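Local coordinates for protein endoglucanase (Acetivibrio cellulolyticus, PDB 5NRM) that supplies a type I cohesin domain of a cellulosomal scaffoldin, which binds enzyme-borne dockerins; the full-length protein probably also hydrolyses cellulose, at residues T1-N13 against V20-I32. Numbering follows the deposited sequence. Where two conformers were deposited one is given.
Sequences TGFNLSIDTVEGN and VPVKLSGISKNGI
Asn4 pairs with Ser25 and Ser6 with Lys23 as hydrogen-bonded antiparallel pairs, each closing a two-bond ring; Asp8 N adds a fifth bond, 3.0 Å to Pro21 O at 169°. The axes of strands 4-7 and 20-25 approach to 4.7 Å at their closest, and the beta hairpin lies within the sheet of the cohesin jelly roll, strand 132-140 flanking one of its strands and strand 92-101 the other. Leu5, Ile7, Val22 and Leu24 share the inner face. There Leu5 CD1 lies against Val22 CG1 (3.7 Å) and Leu24 CD2, and Ile7 CG2 meets Val20 CG1 at 3.5 Å. Phe3 carries its ring anti to the backbone N (chi1 -179°), which sends CZ to Ile32 CD1 (3.7 Å) and CE1 to Ile27 CG1; Phe121 meets the same ring edge-to-face. On the other face the Asp8 carboxylate crosses Pro21 at about a right angle, with OD2 3.5 Å from Pro21 CG, while OD1 touches Lys23 CD. The Lys23 chain bends at chi3 (95°), leaving NZ 4.5 Å from Asp8 OD1. Another water bridges Thr1 O and Gly26 O. Gly26 has positive phi and brings CA 3.4 Å from Gly2 O. The chemistry thus divides by face: hydrocarbon contacts face the core, whereas the opposite charges of Asp8 and Lys23, too far apart for a salt bridge, probably still attract each other, and one water, bonded to OD2 and NZ, links the two groups.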
# COMPACT_ATOMS: atom_id res chain seq x y z
N THR A 1 -13.44 -18.28 -3.30
CA THR A 1 -11.95 -18.34 -3.14
C THR A 1 -11.46 -17.29 -2.12
O THR A 1 -11.78 -16.09 -2.28
CB THR A 1 -11.23 -18.14 -4.53
OG1 THR A 1 -11.70 -19.13 -5.46
CG2 THR A 1 -9.71 -18.17 -4.41
N GLY A 2 -10.63 -17.68 -1.13
CA GLY A 2 -10.16 -16.73 -0.09
C GLY A 2 -9.13 -15.69 -0.58
O GLY A 2 -8.29 -16.00 -1.43
N PHE A 3 -9.23 -14.48 -0.09
CA PHE A 3 -8.35 -13.38 -0.48
C PHE A 3 -7.08 -13.40 0.38
O PHE A 3 -7.15 -13.44 1.62
CB PHE A 3 -9.06 -12.05 -0.32
CG PHE A 3 -8.25 -10.83 -0.70
CD1 PHE A 3 -7.70 -10.72 -1.96
CD2 PHE A 3 -8.12 -9.79 0.15
CE1 PHE A 3 -7.00 -9.59 -2.32
CE2 PHE A 3 -7.46 -8.66 -0.19
CZ PHE A 3 -6.80 -8.57 -1.42
N ASN A 4 -5.92 -13.34 -0.28
CA ASN A 4 -4.60 -13.51 0.35
C ASN A 4 -3.64 -12.44 -0.10
O ASN A 4 -3.59 -12.13 -1.29
CB ASN A 4 -3.97 -14.86 -0.05
CG ASN A 4 -4.57 -16.03 0.70
OD1 ASN A 4 -4.05 -16.44 1.74
ND2 ASN A 4 -5.71 -16.51 0.24
N LEU A 5 -2.95 -11.88 0.86
CA LEU A 5 -1.78 -11.02 0.66
C LEU A 5 -0.57 -11.81 1.12
O LEU A 5 -0.47 -12.17 2.30
CB LEU A 5 -1.97 -9.75 1.48
CG LEU A 5 -0.76 -8.85 1.67
CD1 LEU A 5 -0.21 -8.39 0.29
CD2 LEU A 5 -0.96 -7.65 2.59
N SER A 6 0.38 -12.08 0.22
CA SER A 6 1.53 -12.89 0.54
C SER A 6 2.81 -12.31 0.04
O SER A 6 2.88 -11.58 -0.98
CB SER A 6 1.37 -14.30 0.02
OG SER A 6 1.33 -14.33 -1.41
N ILE A 7 3.86 -12.60 0.76
CA ILE A 7 5.21 -12.22 0.36
C ILE A 7 5.97 -13.49 0.09
O ILE A 7 5.93 -14.42 0.88
CB ILE A 7 5.92 -11.39 1.45
CG1 ILE A 7 5.02 -10.22 1.82
CG2 ILE A 7 7.34 -11.03 0.98
CD1 ILE A 7 5.59 -9.35 2.92
N ASP A 8 6.56 -13.57 -1.09
CA ASP A 8 7.36 -14.74 -1.45
C ASP A 8 8.54 -14.95 -0.51
O ASP A 8 9.09 -14.03 0.11
CB ASP A 8 7.89 -14.70 -2.88
CG ASP A 8 6.81 -14.94 -3.97
OD1 ASP A 8 5.61 -15.18 -3.68
OD2 ASP A 8 7.25 -14.86 -5.15
N THR A 9 8.91 -16.23 -0.45
CA THR A 9 10.20 -16.62 0.09
C THR A 9 11.11 -16.90 -1.09
O THR A 9 10.78 -17.79 -1.94
CB THR A 9 10.06 -17.87 0.95
OG1 THR A 9 9.26 -17.55 2.10
CG2 THR A 9 11.41 -18.38 1.42
N VAL A 10 12.22 -16.15 -1.19
CA VAL A 10 13.05 -16.21 -2.39
C VAL A 10 14.46 -16.55 -1.92
O VAL A 10 14.90 -16.16 -0.83
CB VAL A 10 13.09 -14.85 -3.16
CG1 VAL A 10 11.69 -14.42 -3.61
CG2 VAL A 10 13.71 -13.81 -2.33
N GLU A 11 15.22 -17.19 -2.77
CA GLU A 11 16.65 -17.42 -2.48
C GLU A 11 17.52 -16.30 -3.04
O GLU A 11 17.28 -15.78 -4.13
CB GLU A 11 17.15 -18.77 -3.05
CG GLU A 11 16.38 -19.94 -2.45
CD GLU A 11 17.08 -21.29 -2.66
OE1 GLU A 11 17.98 -21.41 -3.54
OE2 GLU A 11 16.70 -22.23 -1.89
N GLY A 12 18.56 -15.94 -2.30
CA GLY A 12 19.55 -15.06 -2.88
C GLY A 12 20.88 -15.17 -2.21
O GLY A 12 21.01 -15.82 -1.18
N ASN A 13 21.90 -14.55 -2.80
CA ASN A 13 23.30 -14.71 -2.34
C ASN A 13 23.76 -13.46 -1.67
O ASN A 13 23.60 -12.40 -2.24
CB ASN A 13 24.25 -14.98 -3.51
CG ASN A 13 23.79 -16.15 -4.34
OD1 ASN A 13 23.32 -15.99 -5.48
ND2 ASN A 13 23.77 -17.30 -3.73
N VAL A 20 11.92 -9.45 -4.30
CA VAL A 20 10.94 -10.15 -3.42
C VAL A 20 9.53 -9.73 -3.84
O VAL A 20 9.18 -8.55 -3.65
CB VAL A 20 11.16 -9.77 -1.95
CG1 VAL A 20 10.14 -10.52 -1.11
CG2 VAL A 20 12.59 -10.16 -1.50
N PRO A 21 8.82 -10.63 -4.50
CA PRO A 21 7.45 -10.30 -4.95
C PRO A 21 6.49 -10.34 -3.76
O PRO A 21 6.57 -11.18 -2.84
CB PRO A 21 7.17 -11.38 -5.99
CG PRO A 21 8.51 -11.88 -6.44
CD PRO A 21 9.33 -11.83 -5.21
N VAL A 22 5.54 -9.39 -3.80
CA VAL A 22 4.36 -9.32 -2.92
C VAL A 22 3.14 -9.54 -3.79
O VAL A 22 2.98 -8.87 -4.83
CB VAL A 22 4.28 -7.94 -2.23
CG1 VAL A 22 3.06 -7.87 -1.33
CG2 VAL A 22 5.54 -7.59 -1.47
N LYS A 23 2.33 -10.51 -3.41
CA LYS A 23 1.27 -11.02 -4.32
C LYS A 23 -0.10 -10.91 -3.66
O LYS A 23 -0.22 -10.90 -2.41
CB LYS A 23 1.53 -12.46 -4.65
CG LYS A 23 2.83 -12.68 -5.40
CD LYS A 23 3.14 -14.16 -5.59
CE LYS A 23 2.63 -14.55 -6.93
NZ LYS A 23 2.90 -15.96 -7.16
N LEU A 24 -1.13 -10.84 -4.53
CA LEU A 24 -2.53 -10.97 -4.15
C LEU A 24 -3.06 -12.18 -4.83
O LEU A 24 -2.76 -12.49 -6.00
CB LEU A 24 -3.31 -9.76 -4.58
CG LEU A 24 -2.87 -8.45 -4.03
CD1 LEU A 24 -3.82 -7.35 -4.50
CD2 LEU A 24 -2.78 -8.44 -2.49
N SER A 25 -3.90 -12.91 -4.09
CA SER A 25 -4.64 -14.01 -4.67
C SER A 25 -6.05 -14.02 -4.11
O SER A 25 -6.29 -13.51 -3.03
CB SER A 25 -3.96 -15.37 -4.43
OG SER A 25 -4.17 -15.80 -3.10
N GLY A 26 -6.95 -14.58 -4.90
CA GLY A 26 -8.37 -14.61 -4.53
C GLY A 26 -9.10 -13.31 -4.67
O GLY A 26 -10.10 -13.05 -3.97
N ILE A 27 -8.62 -12.45 -5.56
CA ILE A 27 -9.35 -11.21 -5.88
C ILE A 27 -10.66 -11.66 -6.47
O ILE A 27 -10.70 -12.55 -7.33
CB ILE A 27 -8.58 -10.37 -6.89
CG1 ILE A 27 -7.31 -9.86 -6.21
CG2 ILE A 27 -9.39 -9.19 -7.37
CD1 ILE A 27 -6.32 -9.16 -7.13
N SER A 28 -11.76 -11.09 -5.96
CA SER A 28 -13.14 -11.39 -6.46
C SER A 28 -13.45 -10.64 -7.76
O SER A 28 -12.67 -9.78 -8.20
CB SER A 28 -14.21 -10.99 -5.44
OG SER A 28 -14.29 -9.55 -5.31
N LYS A 29 -14.61 -10.95 -8.35
CA LYS A 29 -15.07 -10.17 -9.51
C LYS A 29 -15.27 -8.67 -9.16
O LYS A 29 -15.21 -7.85 -10.09
CB LYS A 29 -16.33 -10.77 -10.15
CG LYS A 29 -16.03 -12.08 -10.90
CD LYS A 29 -17.33 -12.78 -11.29
CE LYS A 29 -17.03 -14.24 -11.62
NZ LYS A 29 -17.87 -14.72 -12.71
N ASN A 30 -15.35 -8.31 -7.86
CA ASN A 30 -15.42 -6.89 -7.46
C ASN A 30 -14.09 -6.19 -7.50
O ASN A 30 -14.00 -4.97 -7.38
CB ASN A 30 -16.06 -6.74 -6.10
CG ASN A 30 -17.50 -7.24 -6.09
OD1 ASN A 30 -18.20 -7.11 -7.06
ND2 ASN A 30 -17.91 -7.81 -4.99
N GLY A 31 -13.03 -6.96 -7.70
CA GLY A 31 -11.74 -6.37 -7.87
C GLY A 31 -11.11 -5.73 -6.62
O GLY A 31 -11.63 -5.85 -5.49
N ILE A 32 -9.99 -5.04 -6.83
CA ILE A 32 -9.34 -4.25 -5.81
C ILE A 32 -9.15 -2.85 -6.35
O ILE A 32 -8.40 -2.67 -7.34
CB ILE A 32 -7.99 -4.85 -5.40
CG1 ILE A 32 -8.16 -6.23 -4.75
CG2 ILE A 32 -7.19 -3.89 -4.53
CD1 ILE A 32 -8.93 -6.29 -3.46
O HOH W 1 -12.43 -14.63 -4.66
O HOH W 2 -6.51 -17.43 -2.88
O HOH W 3 6.05 -15.42 -7.45